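Local coordinates for protein beta-agarase (Persicobacter, PDB 6AII) that probably hydrolyses the beta-1,4 linkages of agarose to release neoagarobiose, as a glycoside hydrolase of family 16, at residues Gly84-Phe89 and Tyr97-Ala102; Arg90-Gly95 and Ala288-Ala293; Cys107-Gly112 and Pro279-Ile284; Ala132-Met137 and Ile148-Gly153. All coordinates share one frame; numbering follows the deposited sequence.

Overall arrangement
Interactions 1, 3 and 4 belong to one strongly curved sheet of the beta-sandwich jelly roll of family 16. Strand 97-110 gives its first half to the hairpin of interaction 1 and its far end to interaction 3, whose centres lie about 27 Å apart. Strand 280-287 then links interaction 3 to strand 132-139 of interaction 4, about 13 Å away. Just after strand 280-287 the chain enters the short helix of interaction 2, which packs on the loop of the first hairpin and, through Gln289, Trp291 and Asn292, on Tyr152 of interaction 4. Along the chain, interactions 1 and 2 interleave, while interactions 3 and 4 lie between the segments of interaction 2. Interaction 2 thus clamps the outlying end of the sheet, where the hairpin lies, to the chain that follows strand 280-287.

Interaction 1 (Gly84-Phe89 and Tyr97-Ala102); sequences GNTKTF and YHTLPA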
loop_
_atom_site.group_PDB
_atom_site.type_symbol
_atom_site.label_atom_id
_atom_site.label_comp_id
_atom_site.label_asym_id
_atom_site.label_seq_id
_atom_site.Cartn_x
_atom_site.Cartn_y
_atom_site.Cartn_z
ATOM N N GLY A 84 3.234 10.638 -23.994
ATOM C CA GLY A 84 4.400 11.188 -24.625
ATOM C C GLY A 84 4.921 12.474 -23.998
ATOM O O GLY A 84 6.097 12.836 -24.297
ATOM N N ASN A 85 4.169 13.123 -23.143
ATOM C CA ASN A 85 4.625 14.330 -22.463
ATOM C C ASN A 85 5.759 13.991 -21.507
ATOM O O ASN A 85 5.824 12.853 -20.982
ATOM C CB ASN A 85 3.516 15.017 -21.693
ATOM C CG ASN A 85 2.455 15.610 -22.580
ATOM O OD1 ASN A 85 2.678 15.709 -23.773
ATOM N ND2 ASN A 85 1.309 15.856 -21.998
ATOM N N THR A 86 6.723 14.917 -21.339
ATOM C CA THR A 86 7.821 14.733 -20.387
ATOM C C THR A 86 7.432 15.341 -19.069
ATOM O O THR A 86 6.584 16.285 -18.936
ATOM C CB THR A 86 9.137 15.384 -20.909
ATOM O OG1 THR A 86 8.844 16.785 -20.919
ATOM C CG2 THR A 86 9.586 14.761 -22.196
ATOM N N LYS A 87 8.068 14.812 -17.996
ATOM C CA LYS A 87 8.054 15.435 -16.730
ATOM C C LYS A 87 9.473 15.532 -16.139
ATOM O O LYS A 87 10.306 14.630 -16.268
ATOM C CB LYS A 87 7.125 14.741 -15.731
ATOM C CG LYS A 87 7.119 15.318 -14.336
ATOM C CD LYS A 87 6.035 14.780 -13.409
ATOM C CE LYS A 87 6.073 15.419 -12.058
ATOM N NZ LYS A 87 5.164 14.792 -11.062
ATOM N N THR A 88 9.739 16.705 -15.559
ATOM C CA THR A 88 10.992 17.038 -14.914
ATOM C C THR A 88 10.825 16.921 -13.405
ATOM O O THR A 88 9.860 17.438 -12.858
ATOM C CB THR A 88 11.481 18.410 -15.381
ATOM O OG1 THR A 88 11.656 18.351 -16.789
ATOM C CG2 THR A 88 12.797 18.741 -14.723
ATOM N N PHE A 89 11.684 16.176 -12.722
ATOM C CA PHE A 89 11.520 15.865 -11.320
ATOM C C PHE A 89 12.842 15.842 -10.574
ATOM O O PHE A 89 13.913 15.655 -11.189
ATOM C CB PHE A 89 10.851 14.489 -11.167
ATOM C CG PHE A 89 11.653 13.389 -11.840
ATOM C CD1 PHE A 89 11.524 13.085 -13.191
ATOM C CD2 PHE A 89 12.573 12.676 -11.084
ATOM C CE1 PHE A 89 12.265 12.067 -13.756
ATOM C CE2 PHE A 89 13.329 11.670 -11.665
ATOM C CZ PHE A 89 13.175 11.375 -12.995
ATOM N N TYR A 97 17.539 17.965 -10.667
ATOM C CA TYR A 97 16.426 17.703 -11.580
ATOM C C TYR A 97 16.866 16.893 -12.793
ATOM O O TYR A 97 17.958 17.012 -13.365
ATOM C CB TYR A 97 15.785 19.022 -12.037
ATOM C CG TYR A 97 14.748 19.566 -11.127
ATOM C CD1 TYR A 97 13.478 19.001 -11.074
ATOM C CD2 TYR A 97 14.993 20.623 -10.284
ATOM C CE1 TYR A 97 12.452 19.526 -10.314
ATOM C CE2 TYR A 97 13.993 21.126 -9.478
ATOM C CZ TYR A 97 12.705 20.622 -9.512
ATOM O OH TYR A 97 11.684 21.107 -8.727
ATOM N N HIS A 98 15.963 16.001 -13.203
ATOM C CA HIS A 98 16.058 15.131 -14.361
ATOM C C HIS A 98 14.746 15.108 -15.117
ATOM O O HIS A 98 13.702 15.325 -14.510
ATOM C CB HIS A 98 16.343 13.687 -13.894
ATOM C CG HIS A 98 17.610 13.636 -13.090
ATOM N ND1 HIS A 98 18.761 13.175 -13.646
ATOM C CD2 HIS A 98 17.879 13.958 -11.801
ATOM C CE1 HIS A 98 19.692 13.197 -12.716
ATOM N NE2 HIS A 98 19.215 13.725 -11.610
ATOM N N THR A 99 14.830 14.811 -16.409
ATOM C CA THR A 99 13.647 14.790 -17.238
ATOM C C THR A 99 13.507 13.386 -17.827
ATOM O O THR A 99 14.469 12.810 -18.329
ATOM C CB THR A 99 13.735 15.822 -18.369
ATOM O OG1 THR A 99 13.899 17.086 -17.726
ATOM C CG2 THR A 99 12.502 15.838 -19.242
ATOM N N LEU A 100 12.280 12.849 -17.808
ATOM C CA LEU A 100 11.949 11.624 -18.472
ATOM C C LEU A 100 10.580 11.770 -19.138
ATOM O O LEU A 100 9.797 12.559 -18.702
ATOM C CB LEU A 100 11.886 10.454 -17.463
ATOM C CG LEU A 100 13.231 9.965 -16.909
ATOM C CD1 LEU A 100 12.995 8.924 -15.836
ATOM C CD2 LEU A 100 14.120 9.353 -18.001
ATOM N N PRO A 101 10.292 10.883 -20.105
ATOM C CA PRO A 101 8.886 10.682 -20.519
ATOM C C PRO A 101 8.074 10.381 -19.249
ATOM O O PRO A 101 8.457 9.525 -18.437
ATOM C CB PRO A 101 8.905 9.511 -21.520
ATOM C CG PRO A 101 10.362 9.458 -21.973
ATOM C CD PRO A 101 11.130 9.817 -20.713
ATOM N N ALA A 102 6.956 11.052 -19.098
ATOM C CA ALA A 102 6.112 10.830 -17.936
ATOM C C ALA A 102 5.273 9.547 -18.110
ATOM O O ALA A 102 5.123 8.986 -19.211
ATOM C CB ALA A 102 5.205 12.001 -17.745
HETATM O O HOH W 1 3.973 10.796 -21.024
#
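Phe89 N donates to His98 O at 2.8 Å, and Thr88 CA adds a CA-H...O contact to the same oxygen at 3.2 Å. The Phe89 ring packs with one face over this oxygen, its CD1 3.4 Å from His98 O. The ring gets there because Phe89 CG sits between its backbone N and carbonyl carbon (chi1 58°), folding the ring back across the neighbouring strand. Leu100 then meets the ring edge, CG in its plane and CD1 3.8 Å from Phe89 CZ. This is an antiparallel beta hairpin of strands 86-90 and 97-110, and the Phe89-Leu100 face packs against helix 290-294. A serine in place of Phe89 would probably leave Leu100 without its aromatic neighbour and open a gap beneath that helix. On the other face Thr88 OG1 and Thr99 OG1 share a hydrogen bond of 2.7 Å across a non-hydrogen-bonded pair, each hydroxyl lying opposite its own carbonyl carbon. The Tyr97 ring meets the first strand obliquely, its CD1 3.3 Å from Phe89 C. Lys87 runs extended away from the partner strand to a salt bridge with Asp57 and hydrogen bonds with Thr62 O and Gly58 O.

Interaction 2 (Arg90-Gly95 and Ala288-Ala293); sequences RNSHDG and AQDWNA
Ser92 clasps one oxygen of Asp290 with two donors, its backbone N at 2.6 Å and its OG at 2.7 Å from Asp290 OD2. The hydroxyl comes in on the syn side of the carboxylate, whereas the N-H arrives from well above the carboxylate plane. Ser92 OG stands between its own N and carbonyl carbon (chi1 60°), which brings both donors to bear on the same atom. Asp290 has the matching turn about its first torsion (chi1 53°), sending OD2 to the loop and leaving OD1 2.7 Å from Trp291 N in a weak hydrogen bond. Asp290 follows the N-cap residue Gln289 at the start of helix 290-294, so the contact pins this helix end to the loop of the 86-90/97-110 hairpin. The loop has its own brace, an Asx turn in which Asn91 OD1 accepts from His93 N at 3.1 Å, the donor standing above the amide plane, while Asn91 O accepts from both Asp94 N and Gly95 N. An alanine at Asp290 would probably leave Ser92 N and OG without their shared acceptor and let the loop shift. Beside this, the His93 ring approaches Trp291 obliquely, NE2 of His93 4.1 Å from Trp291 CB. Trp291 carries Asn292 ND2 over one face of its indole.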
loop_
_atom_site.group_PDB
_atom_site.type_symbol
_atom_site.label_atom_id
_atom_site.label_comp_id
_atom_site.label_asym_id
_atom_site.label_seq_id
_atom_site.Cartn_x
_atom_site.Cartn_y
_atom_site.Cartn_z
ATOM N N ARG A 90 12.777 15.985 -9.267
ATOM C CA ARG A 90 13.998 16.072 -8.439
ATOM C C ARG A 90 14.393 14.663 -8.014
ATOM O O ARG A 90 13.554 13.863 -7.632
ATOM C CB ARG A 90 13.690 17.006 -7.252
ATOM C CG ARG A 90 14.812 17.903 -6.756
ATOM C CD ARG A 90 14.384 18.878 -5.643
ATOM N NE ARG A 90 13.500 19.999 -6.062
ATOM C CZ ARG A 90 13.816 21.325 -6.059
ATOM N NH1 ARG A 90 12.889 22.259 -6.377
ATOM N NH2 ARG A 90 15.067 21.684 -5.760
ATOM N N ASN A 91 15.664 14.357 -8.132
ATOM C CA ASN A 91 16.260 13.165 -7.495
ATOM C C ASN A 91 16.363 13.411 -5.983
ATOM O O ASN A 91 17.133 14.258 -5.514
ATOM C CB ASN A 91 17.601 12.842 -8.131
ATOM C CG ASN A 91 18.263 11.643 -7.482
ATOM O OD1 ASN A 91 17.696 11.011 -6.615
ATOM N ND2 ASN A 91 19.458 11.327 -7.904
ATOM N N SER A 92 15.527 12.761 -5.200
ATOM C CA SER A 92 15.448 13.033 -3.758
ATOM C C SER A 92 16.800 12.738 -3.060
ATOM O O SER A 92 17.041 13.219 -1.937
ATOM C CB SER A 92 14.348 12.236 -3.117
ATOM O OG SER A 92 14.631 10.865 -3.326
ATOM N N HIS A 93 17.688 11.977 -3.678
ATOM C CA HIS A 93 18.915 11.588 -2.989
ATOM C C HIS A 93 19.960 12.708 -3.106
ATOM O O HIS A 93 20.938 12.723 -2.336
ATOM C CB HIS A 93 19.439 10.247 -3.534
ATOM C CG HIS A 93 18.547 9.072 -3.238
ATOM N ND1 HIS A 93 19.013 7.769 -3.205
ATOM C CD2 HIS A 93 17.221 8.988 -2.965
ATOM C CE1 HIS A 93 18.014 6.943 -2.943
ATOM N NE2 HIS A 93 16.901 7.665 -2.797
ATOM N N ASP A 94 19.823 13.652 -4.054
ATOM C CA ASP A 94 20.885 14.691 -4.152
ATOM C C ASP A 94 20.364 16.050 -4.616
ATOM O O ASP A 94 21.173 16.954 -4.755
ATOM C CB ASP A 94 22.019 14.276 -5.084
ATOM C CG ASP A 94 21.588 14.130 -6.515
ATOM O OD1 ASP A 94 20.490 14.644 -6.847
ATOM O OD2 ASP A 94 22.322 13.478 -7.266
ATOM N N GLY A 95 19.069 16.215 -4.819
ATOM C CA GLY A 95 18.519 17.532 -5.047
ATOM C C GLY A 95 18.547 17.963 -6.503
ATOM O O GLY A 95 18.099 19.093 -6.733
ATOM N N ALA A 288 5.781 5.981 -10.057
ATOM C CA ALA A 288 7.151 5.769 -10.575
ATOM C C ALA A 288 8.039 6.657 -9.730
ATOM O O ALA A 288 8.063 7.869 -9.997
ATOM C CB ALA A 288 7.240 6.064 -12.024
ATOM N N GLN A 289 8.699 6.131 -8.729
ATOM C CA GLN A 289 9.490 6.967 -7.842
ATOM C C GLN A 289 10.813 7.331 -8.541
ATOM O O GLN A 289 11.313 6.597 -9.404
ATOM C CB GLN A 289 9.769 6.239 -6.521
ATOM C CG GLN A 289 8.457 5.837 -5.846
ATOM C CD GLN A 289 8.485 4.502 -5.125
ATOM O OE1 GLN A 289 9.497 3.801 -5.081
ATOM N NE2 GLN A 289 7.342 4.134 -4.591
ATOM N N ASP A 290 11.383 8.465 -8.116
ATOM C CA ASP A 290 12.614 8.984 -8.696
ATOM C C ASP A 290 13.729 7.935 -8.764
ATOM O O ASP A 290 14.266 7.738 -9.835
ATOM C CB ASP A 290 13.140 10.185 -7.876
ATOM C CG ASP A 290 13.359 10.059 -6.370
ATOM O OD1 ASP A 290 13.140 9.008 -5.750
ATOM O OD2 ASP A 290 13.565 11.090 -5.765
ATOM N N TRP A 291 13.946 7.242 -7.638
ATOM C CA TRP A 291 15.105 6.265 -7.488
ATOM C C TRP A 291 14.919 5.103 -8.498
ATOM O O TRP A 291 15.822 4.773 -9.287
ATOM C CB TRP A 291 15.246 5.781 -6.019
ATOM C CG TRP A 291 14.036 5.223 -5.304
ATOM C CD1 TRP A 291 13.034 5.930 -4.677
ATOM C CD2 TRP A 291 13.753 3.843 -5.014
ATOM N NE1 TRP A 291 12.126 5.089 -4.080
ATOM C CE2 TRP A 291 12.540 3.796 -4.274
ATOM C CE3 TRP A 291 14.386 2.630 -5.325
ATOM C CZ2 TRP A 291 11.961 2.586 -3.861
ATOM C CZ3 TRP A 291 13.792 1.440 -4.935
ATOM C CH2 TRP A 291 12.608 1.420 -4.191
ATOM N N ASN A 292 13.697 4.648 -8.607
ATOM C CA ASN A 292 13.440 3.577 -9.523
ATOM C C ASN A 292 13.561 4.065 -10.983
ATOM O O ASN A 292 14.133 3.408 -11.831
ATOM C CB ASN A 292 12.096 2.904 -9.259
ATOM C CG ASN A 292 12.122 1.943 -8.085
ATOM O OD1 ASN A 292 12.969 1.044 -8.024
ATOM N ND2 ASN A 292 11.154 2.079 -7.185
ATOM N N ALA A 293 12.916 5.187 -11.289
ATOM C CA ALA A 293 12.882 5.648 -12.663
ATOM C C ALA A 293 14.291 5.975 -13.172
ATOM O O ALA A 293 14.587 5.560 -14.320
ATOM C CB ALA A 293 11.997 6.836 -12.790
#

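Interaction 3 (Cys107-Gly112 and Pro279-Ile284); sequences CVVSKG and PMKLII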
loop_
_atom_site.group_PDB
_atom_site.type_symbol
_atom_site.label_atom_id
_atom_site.label_comp_id
_atom_site.label_asym_id
_atom_site.label_seq_id
_atom_site.Cartn_x
_atom_site.Cartn_y
_atom_site.Cartn_z
ATOM N N CYS A 107 -4.282 7.580 -8.457
ATOM C CA CYS A 107 -4.134 7.647 -7.038
ATOM C C CYS A 107 -5.529 7.796 -6.428
ATOM O O CYS A 107 -6.317 8.591 -6.954
ATOM C CB CYS A 107 -3.217 8.812 -6.666
ATOM S SG CYS A 107 -2.936 8.976 -4.909
ATOM N N VAL A 108 -5.827 6.999 -5.397
ATOM C CA VAL A 108 -7.115 7.018 -4.765
ATOM C C VAL A 108 -6.963 7.265 -3.272
ATOM O O VAL A 108 -6.095 6.634 -2.634
ATOM C CB VAL A 108 -7.813 5.676 -5.043
ATOM C CG1 VAL A 108 -9.083 5.573 -4.252
ATOM C CG2 VAL A 108 -8.063 5.522 -6.532
ATOM N N VAL A 109 -7.808 8.168 -2.664
ATOM C CA VAL A 109 -7.722 8.437 -1.254
ATOM C C VAL A 109 -9.123 8.330 -0.645
ATOM O O VAL A 109 -10.106 8.856 -1.222
ATOM C CB VAL A 109 -7.108 9.813 -0.961
ATOM C CG1 VAL A 109 -7.066 10.020 0.542
ATOM C CG2 VAL A 109 -5.711 9.954 -1.558
ATOM N N SER A 110 -9.263 7.635 0.461
ATOM C CA SER A 110 -10.585 7.485 1.056
ATOM C C SER A 110 -11.106 8.816 1.604
ATOM O O SER A 110 -10.326 9.672 1.973
ATOM C CB SER A 110 -10.568 6.489 2.193
ATOM O OG SER A 110 -9.794 6.897 3.280
ATOM N N LYS A 111 -12.425 8.933 1.575
ATOM C CA LYS A 111 -13.102 9.982 2.335
ATOM C C LYS A 111 -13.025 9.688 3.834
ATOM O O LYS A 111 -12.764 10.570 4.642
ATOM C CB LYS A 111 -14.566 10.082 1.904
ATOM C CG LYS A 111 -15.292 11.203 2.663
ATOM C CD LYS A 111 -16.732 11.288 2.282
ATOM C CE LYS A 111 -16.940 12.052 1.011
ATOM N NZ LYS A 111 -18.378 12.073 0.636
ATOM N N GLY A 112 -13.253 8.448 4.224
ATOM C CA GLY A 112 -13.294 8.078 5.606
ATOM C C GLY A 112 -11.931 7.801 6.213
ATOM O O GLY A 112 -10.880 7.881 5.511
ATOM N N PRO A 279 -6.187 9.007 13.566
ATOM C CA PRO A 279 -7.046 8.428 12.487
ATOM C C PRO A 279 -6.356 8.566 11.138
ATOM O O PRO A 279 -5.737 9.583 10.876
ATOM C CB PRO A 279 -8.338 9.241 12.512
ATOM C CG PRO A 279 -8.443 9.587 13.997
ATOM C CD PRO A 279 -7.018 9.934 14.382
ATOM N N MET A 280 -6.535 7.534 10.293
ATOM C CA MET A 280 -5.863 7.509 9.024
ATOM C C MET A 280 -6.832 7.314 7.860
ATOM O O MET A 280 -7.814 6.540 7.952
ATOM C CB MET A 280 -4.825 6.399 8.993
ATOM C CG MET A 280 -3.783 6.551 10.049
ATOM S SD MET A 280 -2.469 5.291 9.843
ATOM C CE MET A 280 -1.542 5.614 11.333
ATOM N N LYS A 281 -6.481 7.953 6.727
ATOM C CA LYS A 281 -7.168 7.689 5.444
ATOM C C LYS A 281 -6.412 6.532 4.762
ATOM O O LYS A 281 -5.209 6.404 5.010
ATOM C CB LYS A 281 -7.175 8.887 4.508
ATOM C CG LYS A 281 -8.070 10.028 5.010
ATOM C CD LYS A 281 -8.065 11.214 4.099
ATOM C CE LYS A 281 -8.995 12.295 4.628
ATOM N NZ LYS A 281 -9.062 13.390 3.629
ATOM N N LEU A 282 -7.136 5.773 3.942
ATOM C CA LEU A 282 -6.534 4.718 3.126
ATOM C C LEU A 282 -6.195 5.333 1.765
ATOM O O LEU A 282 -7.003 6.024 1.126
ATOM C CB LEU A 282 -7.533 3.562 3.021
ATOM C CG LEU A 282 -7.112 2.400 2.120
ATOM C CD1 LEU A 282 -5.930 1.673 2.706
ATOM C CD2 LEU A 282 -8.296 1.459 1.945
ATOM N N ILE A 283 -4.987 5.004 1.263
ATOM C CA ILE A 283 -4.523 5.433 -0.003
ATOM C C ILE A 283 -4.160 4.174 -0.811
ATOM O O ILE A 283 -3.456 3.293 -0.288
ATOM C CB ILE A 283 -3.304 6.389 0.168
ATOM C CG1 ILE A 283 -3.682 7.564 1.090
ATOM C CG2 ILE A 283 -2.772 6.851 -1.183
ATOM C CD1 ILE A 283 -2.666 8.664 1.214
ATOM N N ILE A 284 -4.628 4.117 -2.042
ATOM C CA ILE A 284 -4.202 3.057 -2.988
ATOM C C ILE A 284 -3.729 3.766 -4.258
ATOM O O ILE A 284 -4.434 4.581 -4.826
ATOM C CB ILE A 284 -5.316 2.073 -3.316
ATOM C CG1 ILE A 284 -5.924 1.530 -2.023
ATOM C CG2 ILE A 284 -4.732 0.986 -4.214
ATOM C CD1 ILE A 284 -6.867 0.373 -2.256
HETATM O O HOH W 2 -10.133 12.347 1.176
#
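Val109 and Ile283 lie side by side and point the same way, Val109 CG2 4.1 Å from Ile283 CG1, on one face of two antiparallel strands of the jelly-roll sandwich, 97-110 and 280-287. Cys107 extends this face, its SG resting near CG2 of Ile283. The opposite face carries Val108 and Ile284, a hydrogen-bonded pair joined by Val108 N to Ile284 O at 2.8 Å and by the return bond from Ile284 N. Their side chains reach Met76, Ile78, Val315 and Ile318 of the other sheet, so this face belongs to the interior of the sandwich. Farther along, Lys281 crosses obliquely over Val109, its CD 3.9 Å from Val109 CG1 and 3.5 Å from Ser110 O. The lysine starts opposite its carbonyl carbon (chi1 -69°) and stays extended from there, laying its methylenes over the end of the partner strand. One water then bridges the two, accepting from Lys281 NZ and donating to Ser110 O. Ser110 also changes the pairing at the strand end: its N still donates to Leu282 O, but the bond from Leu282 N goes to the side chain. Turned between its own N and carbonyl carbon (chi1 65°), Ser110 OG accepts from Leu282 N at 3.0 Å and donates to Gly112 O at 2.7 Å.

Interaction 4 (Ala132-Met137 and Ile148-Gly153); sequences ANNVWM and ICENYG
The Tyr152 ring meets Ala132 obliquely, its CE1 3.9 Å from Ala132 CB, while the indole of Trp291 meets the same ring with the planes about 65° apart. Asn134 and Glu150 share a face of the sheet, their amide and carboxylate planes turned 70° from each other. Asn134 OD1 lies alongside the glutamate stem, 3.6 Å from Glu150 CB, and the two polar ends are linked by one water that donates to Asn134 OD1 and to Glu150 OE2 at 2.7 Å and also hydrogen-bonds Tyr152 OH. The carboxylate's other oxygen, OE1, is held by His174. Next in the hairpin comes a classic beta bulge: Ile148 and Cys149 both face Val135, whose O accepts from Cys149 N at 3.0 Å and, weakly, from Ile148 N. Glu145, Asp147 and Glu150 fit the E-x-D-x-x-E signature of family 16, in whose members the two glutamates act as nucleophile and acid/base; a similar role here is inferred. On the other face Val135 CG1 packs 4.1 Å from Ile148 CB, and Met137 CG comes within 4.0 Å of Ile148 CD1. Asn151 forms an Asx turn, its OD1 accepting from Gly153 N at 2.9 Å, the donor above the amide plane. Strand 132-139 is flanked on its far edge by strand 280-287 and strand 144-151 by strand 173-181, while Met137, Ile148 and Cys149 pack onto strand 217-225 of the facing sheet.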
loop_
_atom_site.group_PDB
_atom_site.type_symbol
_atom_site.label_atom_id
_atom_site.label_comp_id
_atom_site.label_asym_id
_atom_site.label_seq_id
_atom_site.Cartn_x
_atom_site.Cartn_y
_atom_site.Cartn_z
ATOM N N ALA A 132 5.514 0.961 -8.897
ATOM C CA ALA A 132 5.072 0.724 -7.514
ATOM C C ALA A 132 3.558 0.599 -7.455
ATOM O O ALA A 132 2.843 1.340 -8.122
ATOM C CB ALA A 132 5.519 1.809 -6.590
ATOM N N ASN A 133 3.113 -0.427 -6.694
ATOM C CA ASN A 133 1.722 -0.711 -6.434
ATOM C C ASN A 133 1.571 -0.637 -4.904
ATOM O O ASN A 133 2.112 -1.473 -4.203
ATOM C CB ASN A 133 1.344 -2.096 -6.942
ATOM C CG ASN A 133 1.419 -2.290 -8.432
ATOM O OD1 ASN A 133 0.346 -2.597 -9.001
ATOM N ND2 ASN A 133 2.640 -2.252 -9.032
ATOM N N ASN A 134 0.852 0.379 -4.392
ATOM C CA ASN A 134 0.915 0.720 -2.979
ATOM C C ASN A 134 -0.498 0.715 -2.339
ATOM O O ASN A 134 -1.441 1.170 -2.934
ATOM C CB ASN A 134 1.460 2.122 -2.785
ATOM C CG ASN A 134 2.893 2.299 -3.242
ATOM O OD1 ASN A 134 3.731 1.398 -3.137
ATOM N ND2 ASN A 134 3.142 3.513 -3.734
ATOM N N VAL A 135 -0.554 0.211 -1.134
ATOM C CA VAL A 135 -1.727 0.256 -0.262
ATOM C C VAL A 135 -1.210 0.730 1.108
ATOM O O VAL A 135 -0.373 0.076 1.727
ATOM C CB VAL A 135 -2.433 -1.098 -0.116
ATOM C CG1 VAL A 135 -3.704 -0.926 0.702
ATOM C CG2 VAL A 135 -2.755 -1.729 -1.444
ATOM N N TRP A 136 -1.672 1.897 1.558
ATOM C CA TRP A 136 -1.084 2.464 2.752
ATOM C C TRP A 136 -2.070 3.424 3.404
ATOM O O TRP A 136 -3.085 3.707 2.839
ATOM C CB TRP A 136 0.270 3.107 2.481
ATOM C CG TRP A 136 0.286 4.167 1.422
ATOM C CD1 TRP A 136 0.088 4.018 0.074
ATOM C CD2 TRP A 136 0.544 5.558 1.631
ATOM N NE1 TRP A 136 0.236 5.214 -0.582
ATOM C CE2 TRP A 136 0.506 6.170 0.365
ATOM C CE3 TRP A 136 0.783 6.304 2.792
ATOM C CZ2 TRP A 136 0.786 7.517 0.205
ATOM C CZ3 TRP A 136 1.049 7.641 2.623
ATOM C CH2 TRP A 136 0.967 8.237 1.356
ATOM N N MET A 137 -1.733 3.847 4.601
ATOM C CA MET A 137 -2.654 4.678 5.362
ATOM C C MET A 137 -1.857 5.820 5.999
ATOM O O MET A 137 -0.719 5.622 6.415
ATOM C CB MET A 137 -3.309 3.821 6.457
ATOM C CG MET A 137 -3.970 2.563 5.890
ATOM S SD MET A 137 -5.172 1.829 7.043
ATOM C CE MET A 137 -4.065 1.323 8.325
ATOM N N ILE A 148 0.578 -1.068 4.287
ATOM C CA ILE A 148 -0.009 -2.360 4.146
ATOM C C ILE A 148 0.774 -3.146 3.087
ATOM O O ILE A 148 1.061 -4.314 3.260
ATOM C CB ILE A 148 -1.502 -2.269 3.887
ATOM C CG1 ILE A 148 -2.190 -1.588 5.087
ATOM C CG2 ILE A 148 -2.095 -3.638 3.665
ATOM C CD1 ILE A 148 -3.644 -1.315 4.912
ATOM N N CYS A 149 1.076 -2.484 1.998
ATOM C CA CYS A 149 1.777 -3.139 0.865
ATOM C C CYS A 149 2.518 -2.062 0.069
ATOM O O CYS A 149 1.873 -1.129 -0.388
ATOM C CB CYS A 149 0.772 -3.817 -0.043
ATOM S SG CYS A 149 1.464 -4.371 -1.663
ATOM N N GLU A 150 3.833 -2.188 -0.094
ATOM C CA GLU A 150 4.543 -1.501 -1.135
ATOM C C GLU A 150 5.231 -2.587 -1.946
ATOM O O GLU A 150 5.963 -3.416 -1.406
ATOM C CB GLU A 150 5.601 -0.467 -0.679
ATOM C CG GLU A 150 5.043 0.549 0.261
ATOM C CD GLU A 150 6.141 1.525 0.682
ATOM O OE1 GLU A 150 6.583 1.352 1.825
ATOM O OE2 GLU A 150 6.603 2.375 -0.176
ATOM N N ASN A 151 4.902 -2.640 -3.212
ATOM C CA ASN A 151 5.376 -3.687 -4.092
ATOM C C ASN A 151 5.685 -3.070 -5.441
ATOM O O ASN A 151 5.092 -2.013 -5.748
ATOM C CB ASN A 151 4.291 -4.759 -4.203
ATOM C CG ASN A 151 4.502 -5.724 -5.353
ATOM O OD1 ASN A 151 4.074 -5.402 -6.451
ATOM N ND2 ASN A 151 5.344 -6.697 -5.130
ATOM N N TYR A 152 6.616 -3.653 -6.160
ATOM C CA TYR A 152 7.129 -3.032 -7.344
ATOM C C TYR A 152 6.783 -3.745 -8.629
ATOM O O TYR A 152 7.468 -3.558 -9.674
ATOM C CB TYR A 152 8.639 -2.859 -7.116
ATOM C CG TYR A 152 8.864 -1.855 -6.017
ATOM C CD1 TYR A 152 8.769 -0.486 -6.274
ATOM C CD2 TYR A 152 8.978 -2.269 -4.716
ATOM C CE1 TYR A 152 8.906 0.438 -5.247
ATOM C CE2 TYR A 152 9.099 -1.364 -3.678
ATOM C CZ TYR A 152 9.047 -0.010 -3.954
ATOM O OH TYR A 152 9.084 0.895 -2.930
ATOM N N GLY A 153 5.759 -4.578 -8.680
ATOM C CA GLY A 153 5.164 -5.020 -9.914
ATOM C C GLY A 153 5.858 -6.256 -10.507
ATOM O O GLY A 153 6.240 -7.215 -9.801
HETATM O O HOH W 3 6.390 2.251 -2.836
#